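Local coordinates for pyridoxamine 5'-phosphate oxidase-related, FMN-binding protein (Mycobacterium smegmatis, PDB 6ECI) that binds flavin-adenine dinucleotide and probably sequesters it, as a member of the flavin/deazaflavin-dependent oxidoreductase family, in protection of mycobacteria against hypoxic and oxidative stress, at residues Gly22-Thr27 with Thr54-Ala59; Thr45-Thr50 with Gln99-Leu104. All blocks are in the same frame, centred on the assembly; numbering follows the deposited sequence.

Contact 1 of 2, residues Gly22-Thr27 with Thr54-Ala59. With FAD (flavin-adenine dinucleotide), chain U.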
ATOM      1  N   GLY B  22      -0.985  -5.117  -5.064  1.00 18.86           N
ATOM      2  CA  GLY B  22      -0.109  -4.001  -4.765  1.00 14.11           C
ATOM      3  C   GLY B  22      -0.886  -2.703  -4.704  1.00 19.06           C
ATOM      4  O   GLY B  22      -2.120  -2.721  -4.746  1.00 17.92           O
ATOM      5  N   ARG B  23      -0.194  -1.569  -4.618  1.00 18.16           N
ATOM      6  CA  ARG B  23      -0.865  -0.295  -4.398  1.00 16.23           C
ATOM      7  C   ARG B  23      -0.205   0.805  -5.214  1.00 18.98           C
ATOM      8  O   ARG B  23       1.016   0.979  -5.155  1.00 17.39           O
ATOM      9  CB  ARG B  23      -0.849   0.072  -2.912  1.00 16.88           C
ATOM     10  CG  ARG B  23      -1.673  -0.867  -2.047  1.00 31.55           C
ATOM     11  CD  ARG B  23      -0.960  -1.209  -0.758  1.00 26.73           C
ATOM     12  NE  ARG B  23       0.131  -2.159  -0.943  1.00 44.90           N
ATOM     13  CZ  ARG B  23       0.007  -3.477  -0.821  1.00 22.90           C
ATOM     14  NH1 ARG B  23      -1.168  -4.016  -0.525  1.00 14.95           N
ATOM     15  NH2 ARG B  23       1.063  -4.258  -0.997  1.00 24.40           N
ATOM     16  N   ILE B  24      -1.019   1.537  -5.975  1.00 14.40           N
ATOM     17  CA  ILE B  24      -0.583   2.748  -6.658  1.00 13.05           C
ATOM     18  C   ILE B  24      -0.758   3.923  -5.706  1.00 18.01           C
ATOM     19  O   ILE B  24      -1.817   4.080  -5.085  1.00 18.40           O
ATOM     20  CB  ILE B  24      -1.384   2.969  -7.952  1.00 14.69           C
ATOM     21  CG1 ILE B  24      -1.029   1.917  -9.002  1.00 23.46           C
ATOM     22  CG2 ILE B  24      -1.138   4.365  -8.505  1.00 17.74           C
ATOM     23  CD1 ILE B  24       0.243   2.207  -9.764  1.00 17.39           C
ATOM     24  N   VAL B  25       0.277   4.748  -5.579  1.00 13.69           N
ATOM     25  CA  VAL B  25       0.236   5.940  -4.737  1.00 20.17           C
ATOM     26  C   VAL B  25       0.443   7.151  -5.634  1.00 18.45           C
ATOM     27  O   VAL B  25       1.479   7.267  -6.301  1.00 17.85           O
ATOM     28  CB  VAL B  25       1.291   5.890  -3.618  1.00 25.41           C
ATOM     29  CG1 VAL B  25       1.319   7.202  -2.848  1.00 15.15           C
ATOM     30  CG2 VAL B  25       1.012   4.728  -2.678  1.00 23.63           C
ATOM     31  N   THR B  26      -0.541   8.045  -5.656  1.00 18.02           N
ATOM     32  CA  THR B  26      -0.492   9.254  -6.463  1.00 25.03           C
ATOM     33  C   THR B  26      -0.478  10.477  -5.556  1.00 27.24           C
ATOM     34  O   THR B  26      -1.024  10.456  -4.449  1.00 28.98           O
ATOM     35  CB  THR B  26      -1.679   9.331  -7.430  1.00 26.77           C
ATOM     36  OG1 THR B  26      -2.906   9.217  -6.696  1.00 26.74           O
ATOM     37  CG2 THR B  26      -1.600   8.210  -8.454  1.00 29.28           C
ATOM     38  N   THR B  27       0.146  11.549  -6.038  1.00 30.80           N
ATOM     39  CA  THR B  27       0.406  12.729  -5.223  1.00 44.12           C
ATOM     40  C   THR B  27       0.055  13.995  -5.989  1.00 36.75           C
ATOM     41  O   THR B  27       0.485  14.171  -7.134  1.00 38.42           O
ATOM     42  CB  THR B  27       1.871  12.774  -4.787  1.00 37.48           C
ATOM     43  OG1 THR B  27       2.207  11.549  -4.125  1.00 33.78           O
ATOM     44  CG2 THR B  27       2.110  13.939  -3.847  1.00 33.80           C
ATOM     45  N   THR B  54     -13.283   5.745 -13.297  1.00 43.85           N
ATOM     46  CA  THR B  54     -12.751   5.686 -11.947  1.00 40.21           C
ATOM     47  C   THR B  54     -11.718   6.786 -11.741  1.00 30.00           C
ATOM     48  O   THR B  54     -11.134   7.316 -12.690  1.00 37.04           O
ATOM     49  CB  THR B  54     -12.126   4.315 -11.677  1.00 39.16           C
ATOM     50  OG1 THR B  54     -12.889   3.302 -12.346  1.00 48.22           O
ATOM     51  CG2 THR B  54     -12.124   4.009 -10.207  1.00 43.18           C
ATOM     52  N   LYS B  55     -11.509   7.136 -10.474  1.00 31.69           N
ATOM     53  CA  LYS B  55     -10.551   8.170 -10.117  1.00 42.79           C
ATOM     54  C   LYS B  55      -9.106   7.711 -10.265  1.00 33.31           C
ATOM     55  O   LYS B  55      -8.219   8.556 -10.423  1.00 30.31           O
ATOM     56  CB  LYS B  55     -10.819   8.639  -8.688  1.00 29.27           C
ATOM     57  CG  LYS B  55     -10.320  10.020  -8.366  1.00 34.45           C
ATOM     58  CD  LYS B  55      -9.265   9.893  -7.290  1.00 62.27           C
ATOM     59  CE  LYS B  55      -8.383  11.118  -7.214  1.00 58.39           C
ATOM     60  NZ  LYS B  55      -7.609  11.180  -5.945  1.00 50.11           N
ATOM     61  N   LEU B  56      -8.851   6.399 -10.219  1.00 34.27           N
ATOM     62  CA  LEU B  56      -7.512   5.893 -10.513  1.00 28.98           C
ATOM     63  C   LEU B  56      -7.062   6.315 -11.906  1.00 26.47           C
ATOM     64  O   LEU B  56      -5.889   6.646 -12.116  1.00 26.77           O
ATOM     65  CB  LEU B  56      -7.491   4.369 -10.380  1.00 21.04           C
ATOM     66  CG  LEU B  56      -6.248   3.593 -10.844  1.00 23.78           C
ATOM     67  CD1 LEU B  56      -4.993   4.030 -10.101  1.00 20.13           C
ATOM     68  CD2 LEU B  56      -6.473   2.093 -10.693  1.00 15.38           C
ATOM     69  N   VAL B  57      -7.989   6.309 -12.867  1.00 24.87           N
ATOM     70  CA  VAL B  57      -7.688   6.749 -14.228  1.00 30.92           C
ATOM     71  C   VAL B  57      -7.136   8.166 -14.214  1.00 28.36           C
ATOM     72  O   VAL B  57      -6.019   8.427 -14.675  1.00 26.02           O
ATOM     73  CB  VAL B  57      -8.947   6.657 -15.110  1.00 30.92           C
ATOM     74  CG1 VAL B  57      -8.587   6.778 -16.582  1.00 20.11           C
ATOM     75  CG2 VAL B  57      -9.704   5.371 -14.833  1.00 20.27           C
ATOM     76  N   SER B  58      -7.918   9.101 -13.673  1.00 26.63           N
ATOM     77  CA  SER B  58      -7.529  10.506 -13.693  1.00 27.49           C
ATOM     78  C   SER B  58      -6.290  10.770 -12.844  1.00 26.74           C
ATOM     79  O   SER B  58      -5.516  11.683 -13.152  1.00 30.79           O
ATOM     80  CB  SER B  58      -8.696  11.369 -13.214  1.00 27.99           C
ATOM     81  OG  SER B  58      -8.352  12.742 -13.216  1.00 60.84           O
ATOM     82  N   ALA B  59      -6.078   9.986 -11.787  1.00 31.83           N
ATOM     83  CA  ALA B  59      -5.021  10.289 -10.829  1.00 26.63           C
ATOM     84  C   ALA B  59      -3.664   9.723 -11.234  1.00 34.22           C
ATOM     85  O   ALA B  59      -2.637  10.374 -11.016  1.00 38.58           O
ATOM     86  CB  ALA B  59      -5.402   9.765  -9.441  1.00 18.66           C
TER
HETATM   87  PA  FAD U 201     -13.614   7.709  -5.293  1.00 44.23           P
HETATM   88  O1A FAD U 201     -15.099   7.700  -5.289  1.00 42.83           O
HETATM   89  O2A FAD U 201     -12.958   8.798  -6.148  1.00 41.49           O
HETATM   90  O5B FAD U 201     -13.023   7.775  -3.831  1.00 40.14           O
HETATM   91  C5B FAD U 201     -13.529   8.707  -2.854  1.00 33.12           C
HETATM   92  C4B FAD U 201     -12.885   8.385  -1.530  1.00 37.94           C
HETATM   93  O4B FAD U 201     -13.127   7.000  -1.208  1.00 33.05           O
HETATM   94  C3B FAD U 201     -11.369   8.529  -1.495  1.00 31.70           C
HETATM   95  O3B FAD U 201     -10.984   9.871  -1.219  1.00 41.88           O
HETATM   96  C2B FAD U 201     -10.971   7.574  -0.364  1.00 27.44           C
HETATM   97  O2B FAD U 201     -10.989   8.183   0.922  1.00 46.99           O
HETATM   98  C1B FAD U 201     -12.034   6.474  -0.473  1.00 32.71           C
HETATM   99  N9A FAD U 201     -11.553   5.279  -1.151  1.00 36.31           N
HETATM  100  C8A FAD U 201     -11.436   5.082  -2.502  1.00 29.55           C
HETATM  101  N7A FAD U 201     -10.952   3.911  -2.834  1.00 25.87           N
HETATM  102  C5A FAD U 201     -10.725   3.293  -1.608  1.00 25.29           C
HETATM  103  C6A FAD U 201     -10.216   2.026  -1.271  1.00 21.35           C
HETATM  104  N6A FAD U 201      -9.830   1.113  -2.163  1.00 28.20           N
HETATM  105  N1A FAD U 201     -10.125   1.724   0.045  1.00 19.16           N
HETATM  106  C2A FAD U 201     -10.516   2.630   0.943  1.00 24.27           C
HETATM  107  N3A FAD U 201     -11.006   3.854   0.740  1.00 27.71           N
HETATM  108  C4A FAD U 201     -11.088   4.126  -0.572  1.00 26.61           C
HETATM  109  N1  FAD U 201      -9.277  -0.678  -9.363  1.00 31.09           N
HETATM  110  C2  FAD U 201      -8.764  -0.846 -10.615  1.00 27.99           C
HETATM  111  O2  FAD U 201      -8.972  -0.024 -11.513  1.00 31.66           O
HETATM  112  N3  FAD U 201      -7.991  -1.961 -10.893  1.00 21.90           N
HETATM  113  C4  FAD U 201      -7.666  -2.967 -10.007  1.00 23.09           C
HETATM  114  O4  FAD U 201      -6.969  -3.912 -10.374  1.00 27.04           O
HETATM  115  C4X FAD U 201      -8.217  -2.778  -8.677  1.00 26.51           C
HETATM  116  N5  FAD U 201      -7.961  -3.682  -7.771  1.00 25.55           N
HETATM  117  C5X FAD U 201      -8.488  -3.498  -6.501  1.00 21.73           C
HETATM  118  C6  FAD U 201      -8.225  -4.452  -5.520  1.00 23.88           C
HETATM  119  C7  FAD U 201      -8.729  -4.313  -4.231  1.00 28.07           C
HETATM  120  C7M FAD U 201      -8.425  -5.365  -3.198  1.00 27.37           C
HETATM  121  C8  FAD U 201      -9.514  -3.192  -3.910  1.00 26.88           C
HETATM  122  C8M FAD U 201     -10.078  -3.016  -2.526  1.00 20.38           C
HETATM  123  C9  FAD U 201      -9.780  -2.238  -4.888  1.00 22.02           C
HETATM  124  C9A FAD U 201      -9.273  -2.383  -6.174  1.00 25.80           C
HETATM  125  N10 FAD U 201      -9.522  -1.432  -7.185  1.00 32.85           N
HETATM  126  C10 FAD U 201      -9.009  -1.599  -8.450  1.00 32.03           C
HETATM  127  C1' FAD U 201     -10.333  -0.241  -6.909  1.00 29.88           C
HETATM  128  C2' FAD U 201      -9.503   1.032  -6.805  1.00 33.36           C
HETATM  129  O2' FAD U 201      -9.002   1.187  -5.477  1.00 24.84           O
HETATM  130  C3' FAD U 201     -10.376   2.232  -7.177  1.00 23.89           C
HETATM  131  O3' FAD U 201      -9.812   2.927  -8.282  1.00 27.88           O
HETATM  132  C4' FAD U 201     -10.568   3.202  -6.017  1.00 22.42           C
HETATM  133  O4' FAD U 201     -11.503   2.604  -5.119  1.00 29.83           O
HETATM  134  C5' FAD U 201     -11.009   4.583  -6.461  1.00 31.85           C
HETATM  135  O5' FAD U 201     -12.238   4.469  -7.207  1.00 27.21           O
HETATM  136  P   FAD U 201     -13.319   5.616  -7.190  1.00 31.60           P
HETATM  137  O1P FAD U 201     -14.719   4.994  -7.162  1.00 39.10           O
HETATM  138  O2P FAD U 201     -13.097   6.591  -8.281  1.00 30.76           O
HETATM  139  O3P FAD U 201     -13.065   6.306  -5.784  1.00 50.37           O
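Torsions in Ile24 and Leu56 aim methyl groups at each other: CG2 of Ile24 lies anti to its backbone N, CG of Leu56 does the same, and chi2 of Leu56 (59°) then places CD1 at the strand-helix interface. Here the helix 55-60 packs on strand 21-28 of the antiparallel, FMN-binding split barrel fold. Ile24 CG2 reaches Leu56 CD1 at 4.2 Å, the two side chains crossing at about a right angle. Branched aliphatic residues suit this buried face, where Ile24 also rests on Ile37 and Val65. One turn further along the helix, Thr26 meets Ala59. Its chi1 of 55° sets OG1 between the backbone N and the carbonyl carbon, facing Ala59 CB at 3.8 Å, while Thr26 CG2 lies 3.5 Å from Ala59 O. That carbonyl is hydrogen-bonded to Asn63 ND2; no hydrogen bond joins the two segments.

The helix's other role is to hold FAD. Its first backbone N-H, that of Lys55, bonds to a phosphate oxygen, FAD O2P, at 2.8 Å and 155°, a place where the helix dipole would probably favour the negative charge. Ser79 and Thr123 of the second subunit also bond to FAD, so the site lies between subunits. Leu56 faces both ways: while CD1 meets the strand, its other methyl, CD2, lies 3.4 Å from FAD O2.

Contact 2 of 2, residues Thr45-Thr50 with Gln99-Leu104. With FAD (flavin-adenine dinucleotide), chain U.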
ATOM      1  N   THR B  45       8.094  -4.192 -15.931  1.00 18.76           N
ATOM      2  CA  THR B  45       6.999  -3.232 -15.897  1.00 19.40           C
ATOM      3  C   THR B  45       5.913  -3.791 -14.992  1.00 26.24           C
ATOM      4  O   THR B  45       5.826  -5.002 -14.771  1.00 21.04           O
ATOM      5  CB  THR B  45       6.412  -2.935 -17.289  1.00 19.39           C
ATOM      6  OG1 THR B  45       5.656  -4.063 -17.749  1.00 19.70           O
ATOM      7  CG2 THR B  45       7.508  -2.622 -18.292  1.00 14.22           C
ATOM      8  N   VAL B  46       5.082  -2.896 -14.469  1.00 25.34           N
ATOM      9  CA  VAL B  46       4.005  -3.258 -13.555  1.00 24.38           C
ATOM     10  C   VAL B  46       2.697  -3.086 -14.316  1.00 14.34           C
ATOM     11  O   VAL B  46       2.214  -1.963 -14.502  1.00 17.20           O
ATOM     12  CB  VAL B  46       4.034  -2.419 -12.272  1.00 24.64           C
ATOM     13  CG1 VAL B  46       2.927  -2.855 -11.321  1.00 16.25           C
ATOM     14  CG2 VAL B  46       5.394  -2.529 -11.600  1.00 12.89           C
ATOM     15  N   LEU B  47       2.117  -4.199 -14.754  1.00 17.79           N
ATOM     16  CA  LEU B  47       0.901  -4.182 -15.555  1.00 18.92           C
ATOM     17  C   LEU B  47      -0.333  -4.319 -14.676  1.00 17.07           C
ATOM     18  O   LEU B  47      -0.360  -5.132 -13.748  1.00 19.81           O
ATOM     19  CB  LEU B  47       0.921  -5.311 -16.585  1.00 16.18           C
ATOM     20  CG  LEU B  47      -0.367  -5.498 -17.387  1.00 17.75           C
ATOM     21  CD1 LEU B  47      -0.601  -4.320 -18.321  1.00 23.55           C
ATOM     22  CD2 LEU B  47      -0.323  -6.795 -18.164  1.00 16.79           C
ATOM     23  N   PHE B  48      -1.357  -3.524 -14.975  1.00 19.32           N
ATOM     24  CA  PHE B  48      -2.639  -3.658 -14.303  1.00 18.30           C
ATOM     25  C   PHE B  48      -3.741  -3.147 -15.219  1.00 23.52           C
ATOM     26  O   PHE B  48      -3.489  -2.477 -16.223  1.00 21.61           O
ATOM     27  CB  PHE B  48      -2.657  -2.915 -12.963  1.00 21.32           C
ATOM     28  CG  PHE B  48      -2.509  -1.423 -13.082  1.00 19.14           C
ATOM     29  CD1 PHE B  48      -1.264  -0.849 -13.286  1.00 18.62           C
ATOM     30  CD2 PHE B  48      -3.612  -0.593 -12.958  1.00 16.37           C
ATOM     31  CE1 PHE B  48      -1.124   0.524 -13.381  1.00 20.64           C
ATOM     32  CE2 PHE B  48      -3.478   0.779 -13.051  1.00 17.44           C
ATOM     33  CZ  PHE B  48      -2.234   1.338 -13.260  1.00 17.85           C
ATOM     34  N   ARG B  49      -4.976  -3.488 -14.865  1.00 27.28           N
ATOM     35  CA  ARG B  49      -6.156  -3.023 -15.570  1.00 26.62           C
ATOM     36  C   ARG B  49      -6.856  -1.954 -14.746  1.00 28.40           C
ATOM     37  O   ARG B  49      -6.807  -1.960 -13.513  1.00 32.50           O
ATOM     38  CB  ARG B  49      -7.120  -4.176 -15.867  1.00 33.61           C
ATOM     39  CG  ARG B  49      -6.842  -4.847 -17.200  1.00 50.33           C
ATOM     40  CD  ARG B  49      -7.632  -6.130 -17.416  1.00 53.45           C
ATOM     41  NE  ARG B  49      -8.769  -6.294 -16.513  1.00 69.20           N
ATOM     42  CZ  ARG B  49     -10.001  -5.871 -16.781  1.00 73.12           C
ATOM     43  NH1 ARG B  49     -10.256  -5.247 -17.923  1.00 84.35           N
ATOM     44  NH2 ARG B  49     -10.981  -6.071 -15.910  1.00 56.36           N
ATOM     45  N   THR B  50      -7.500  -1.029 -15.443  1.00 30.95           N
ATOM     46  CA  THR B  50      -8.148   0.113 -14.824  1.00 24.68           C
ATOM     47  C   THR B  50      -9.625   0.105 -15.186  1.00 24.97           C
ATOM     48  O   THR B  50     -10.001  -0.278 -16.299  1.00 39.38           O
ATOM     49  CB  THR B  50      -7.464   1.421 -15.260  1.00 35.81           C
ATOM     50  OG1 THR B  50      -6.930   2.093 -14.112  1.00 35.48           O
ATOM     51  CG2 THR B  50      -8.424   2.340 -15.997  1.00 42.19           C
ATOM     52  N   GLN B  99      -2.353  -9.145 -22.880  1.00 36.53           N
ATOM     53  CA  GLN B  99      -3.441 -10.113 -22.866  1.00 43.64           C
ATOM     54  C   GLN B  99      -2.993 -11.507 -22.441  1.00 36.95           C
ATOM     55  O   GLN B  99      -3.838 -12.317 -22.047  1.00 34.99           O
ATOM     56  CB  GLN B  99      -4.110 -10.164 -24.240  1.00 36.25           C
ATOM     57  CG  GLN B  99      -4.778  -8.850 -24.624  1.00 51.91           C
ATOM     58  CD  GLN B  99      -5.251  -8.819 -26.064  1.00 54.84           C
ATOM     59  OE1 GLN B  99      -4.945  -9.713 -26.854  1.00 64.71           O
ATOM     60  NE2 GLN B  99      -6.000  -7.780 -26.414  1.00 47.33           N
ATOM     61  N   ARG B 100      -1.697 -11.804 -22.500  1.00 38.02           N
ATOM     62  CA  ARG B 100      -1.194 -13.057 -21.955  1.00 42.07           C
ATOM     63  C   ARG B 100      -0.981 -13.006 -20.448  1.00 40.87           C
ATOM     64  O   ARG B 100      -0.512 -13.994 -19.874  1.00 41.64           O
ATOM     65  CB  ARG B 100       0.124 -13.453 -22.627  1.00 39.19           C
ATOM     66  CG  ARG B 100       0.223 -13.138 -24.105  1.00 52.25           C
ATOM     67  CD  ARG B 100       1.534 -13.648 -24.714  1.00 59.36           C
ATOM     68  NE  ARG B 100       2.640 -13.714 -23.755  1.00 72.10           N
ATOM     69  CZ  ARG B 100       2.998 -14.807 -23.083  1.00 86.17           C
ATOM     70  NH1 ARG B 100       2.337 -15.946 -23.256  1.00 70.80           N
ATOM     71  NH2 ARG B 100       4.016 -14.761 -22.233  1.00 84.46           N
ATOM     72  N   ALA B 101      -1.312 -11.896 -19.796  1.00 44.59           N
ATOM     73  CA  ALA B 101      -0.969 -11.723 -18.393  1.00 45.03           C
ATOM     74  C   ALA B 101      -1.861 -12.569 -17.491  1.00 43.79           C
ATOM     75  O   ALA B 101      -3.049 -12.770 -17.758  1.00 37.48           O
ATOM     76  CB  ALA B 101      -1.071 -10.253 -17.995  1.00 30.89           C
ATOM     77  N   GLU B 102      -1.278 -13.063 -16.401  0.60 44.75           N
ATOM     78  CA  GLU B 102      -1.994 -13.943 -15.473  0.60 44.75           C
ATOM     79  C   GLU B 102      -2.671 -13.130 -14.365  0.60 42.86           C
ATOM     80  O   GLU B 102      -2.393 -13.277 -13.177  0.60 46.57           O
ATOM     81  CB  GLU B 102      -1.040 -14.984 -14.897  0.60 49.09           C
ATOM     82  CG  GLU B 102      -0.752 -16.157 -15.827  0.60 45.41           C
ATOM     83  CD  GLU B 102      -1.976 -17.012 -16.085  0.60 56.27           C
ATOM     84  OE1 GLU B 102      -2.687 -16.755 -17.079  0.60 49.18           O
ATOM     85  OE2 GLU B 102      -2.229 -17.941 -15.292  0.60 52.13           O
ATOM     86  N   LEU B 103      -3.588 -12.263 -14.787  1.00 37.95           N
ATOM     87  CA  LEU B 103      -4.296 -11.357 -13.895  1.00 31.43           C
ATOM     88  C   LEU B 103      -5.649 -11.931 -13.502  1.00 31.59           C
ATOM     89  O   LEU B 103      -6.302 -12.628 -14.284  1.00 37.66           O
ATOM     90  CB  LEU B 103      -4.497  -9.982 -14.536  1.00 21.99           C
ATOM     91  CG  LEU B 103      -3.340  -9.004 -14.306  1.00 35.64           C
ATOM     92  CD1 LEU B 103      -3.280  -7.908 -15.372  1.00 33.18           C
ATOM     93  CD2 LEU B 103      -3.376  -8.422 -12.904  1.00 22.38           C
ATOM     94  N   LEU B 104      -6.062 -11.622 -12.278  1.00 31.55           N
ATOM     95  CA  LEU B 104      -7.378 -12.025 -11.809  1.00 25.74           C
ATOM     96  C   LEU B 104      -8.446 -11.437 -12.724  1.00 40.30           C
ATOM     97  O   LEU B 104      -8.370 -10.250 -13.074  1.00 55.14           O
ATOM     98  CB  LEU B 104      -7.609 -11.551 -10.374  1.00 30.00           C
ATOM     99  CG  LEU B 104      -6.851 -12.241  -9.236  1.00 38.54           C
ATOM    100  CD1 LEU B 104      -7.085 -11.508  -7.920  1.00 24.60           C
ATOM    101  CD2 LEU B 104      -7.248 -13.702  -9.112  1.00 33.34           C
TER
HETATM  102  PA  FAD U 201     -13.614   7.709  -5.293  1.00 44.23           P
HETATM  103  O1A FAD U 201     -15.099   7.700  -5.289  1.00 42.83           O
HETATM  104  O2A FAD U 201     -12.958   8.798  -6.148  1.00 41.49           O
HETATM  105  O5B FAD U 201     -13.023   7.775  -3.831  1.00 40.14           O
HETATM  106  C5B FAD U 201     -13.529   8.707  -2.854  1.00 33.12           C
HETATM  107  C4B FAD U 201     -12.885   8.385  -1.530  1.00 37.94           C
HETATM  108  O4B FAD U 201     -13.127   7.000  -1.208  1.00 33.05           O
HETATM  109  C3B FAD U 201     -11.369   8.529  -1.495  1.00 31.70           C
HETATM  110  O3B FAD U 201     -10.984   9.871  -1.219  1.00 41.88           O
HETATM  111  C2B FAD U 201     -10.971   7.574  -0.364  1.00 27.44           C
HETATM  112  O2B FAD U 201     -10.989   8.183   0.922  1.00 46.99           O
HETATM  113  C1B FAD U 201     -12.034   6.474  -0.473  1.00 32.71           C
HETATM  114  N9A FAD U 201     -11.553   5.279  -1.151  1.00 36.31           N
HETATM  115  C8A FAD U 201     -11.436   5.082  -2.502  1.00 29.55           C
HETATM  116  N7A FAD U 201     -10.952   3.911  -2.834  1.00 25.87           N
HETATM  117  C5A FAD U 201     -10.725   3.293  -1.608  1.00 25.29           C
HETATM  118  C6A FAD U 201     -10.216   2.026  -1.271  1.00 21.35           C
HETATM  119  N6A FAD U 201      -9.830   1.113  -2.163  1.00 28.20           N
HETATM  120  N1A FAD U 201     -10.125   1.724   0.045  1.00 19.16           N
HETATM  121  C2A FAD U 201     -10.516   2.630   0.943  1.00 24.27           C
HETATM  122  N3A FAD U 201     -11.006   3.854   0.740  1.00 27.71           N
HETATM  123  C4A FAD U 201     -11.088   4.126  -0.572  1.00 26.61           C
HETATM  124  N1  FAD U 201      -9.277  -0.678  -9.363  1.00 31.09           N
HETATM  125  C2  FAD U 201      -8.764  -0.846 -10.615  1.00 27.99           C
HETATM  126  O2  FAD U 201      -8.972  -0.024 -11.513  1.00 31.66           O
HETATM  127  N3  FAD U 201      -7.991  -1.961 -10.893  1.00 21.90           N
HETATM  128  C4  FAD U 201      -7.666  -2.967 -10.007  1.00 23.09           C
HETATM  129  O4  FAD U 201      -6.969  -3.912 -10.374  1.00 27.04           O
HETATM  130  C4X FAD U 201      -8.217  -2.778  -8.677  1.00 26.51           C
HETATM  131  N5  FAD U 201      -7.961  -3.682  -7.771  1.00 25.55           N
HETATM  132  C5X FAD U 201      -8.488  -3.498  -6.501  1.00 21.73           C
HETATM  133  C6  FAD U 201      -8.225  -4.452  -5.520  1.00 23.88           C
HETATM  134  C7  FAD U 201      -8.729  -4.313  -4.231  1.00 28.07           C
HETATM  135  C7M FAD U 201      -8.425  -5.365  -3.198  1.00 27.37           C
HETATM  136  C8  FAD U 201      -9.514  -3.192  -3.910  1.00 26.88           C
HETATM  137  C8M FAD U 201     -10.078  -3.016  -2.526  1.00 20.38           C
HETATM  138  C9  FAD U 201      -9.780  -2.238  -4.888  1.00 22.02           C
HETATM  139  C9A FAD U 201      -9.273  -2.383  -6.174  1.00 25.80           C
HETATM  140  N10 FAD U 201      -9.522  -1.432  -7.185  1.00 32.85           N
HETATM  141  C10 FAD U 201      -9.009  -1.599  -8.450  1.00 32.03           C
HETATM  142  C1' FAD U 201     -10.333  -0.241  -6.909  1.00 29.88           C
HETATM  143  C2' FAD U 201      -9.503   1.032  -6.805  1.00 33.36           C
HETATM  144  O2' FAD U 201      -9.002   1.187  -5.477  1.00 24.84           O
HETATM  145  C3' FAD U 201     -10.376   2.232  -7.177  1.00 23.89           C
HETATM  146  O3' FAD U 201      -9.812   2.927  -8.282  1.00 27.88           O
HETATM  147  C4' FAD U 201     -10.568   3.202  -6.017  1.00 22.42           C
HETATM  148  O4' FAD U 201     -11.503   2.604  -5.119  1.00 29.83           O
HETATM  149  C5' FAD U 201     -11.009   4.583  -6.461  1.00 31.85           C
HETATM  150  O5' FAD U 201     -12.238   4.469  -7.207  1.00 27.21           O
HETATM  151  P   FAD U 201     -13.319   5.616  -7.190  1.00 31.60           P
HETATM  152  O1P FAD U 201     -14.719   4.994  -7.162  1.00 39.10           O
HETATM  153  O2P FAD U 201     -13.097   6.591  -8.281  1.00 30.76           O
HETATM  154  O3P FAD U 201     -13.065   6.306  -5.784  1.00 50.37           O
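Leu47 and Ala101 meet through methyl groups, Leu47 CD2 lying 3.5 Å from Ala101 CB, where the loop after helix 92-99 lies against strand 46-49 of the split barrel's antiparallel sheet. Leu47 holds its CG anti to the backbone N; with chi2 at 68°, CD2 is the extended branch, roughly anti to CA, and reaches the loop. The same methyl touches Leu103 CD1 at 4.2 Å, so one leucine branch serves two loop residues. Ala101 adds a single methyl at this place, and the longer Leu103 reaches the strand beside it: its CD1 also comes within 4.4 Å of Phe48 CA. Between these two loop residues, Glu102 is the centre of an inverse gamma turn, which brings both flanking side chains to the strand. Trp114 and Val40 of the adjoining strands extend the apolar patch.

Phe48 sends its CB away from the loop, and chi1 of 64° sets CG between the backbone N and the carbonyl carbon, from where the ring packs on Ile37 and Val115. Arg49 points its CB toward the loop again; its guanidinium makes a cation-pi contact with Trp106, and NH1 bonds to Lys111 O. Its backbone serves the cofactor: FAD N3 donates to Arg49 O at 2.9 Å, almost straight at 171°.

Overall arrangement
Both contacts rest on the same antiparallel sheet and touch the same FAD, but differ in burial. Contact 1 is buried and sets a helix on strand 21-28; contact 2 is partly buried and lays an irregular loop on strand 46-49. Across each pair of segments the packing is mainly apolar; no hydrogen bond joins the segments of either contact, yet each gives one backbone bond to the cofactor, as donor at a helix start in contact 1 and as acceptor at a strand end in contact 2. Strand 46-49 and helix 55-60 follow each other in sequence, and the contacts join directly, Leu56 CD2 lying 3.4 Å from Thr50 OG1 and Ile24 CD1 4.2 Å from Phe48 CE1.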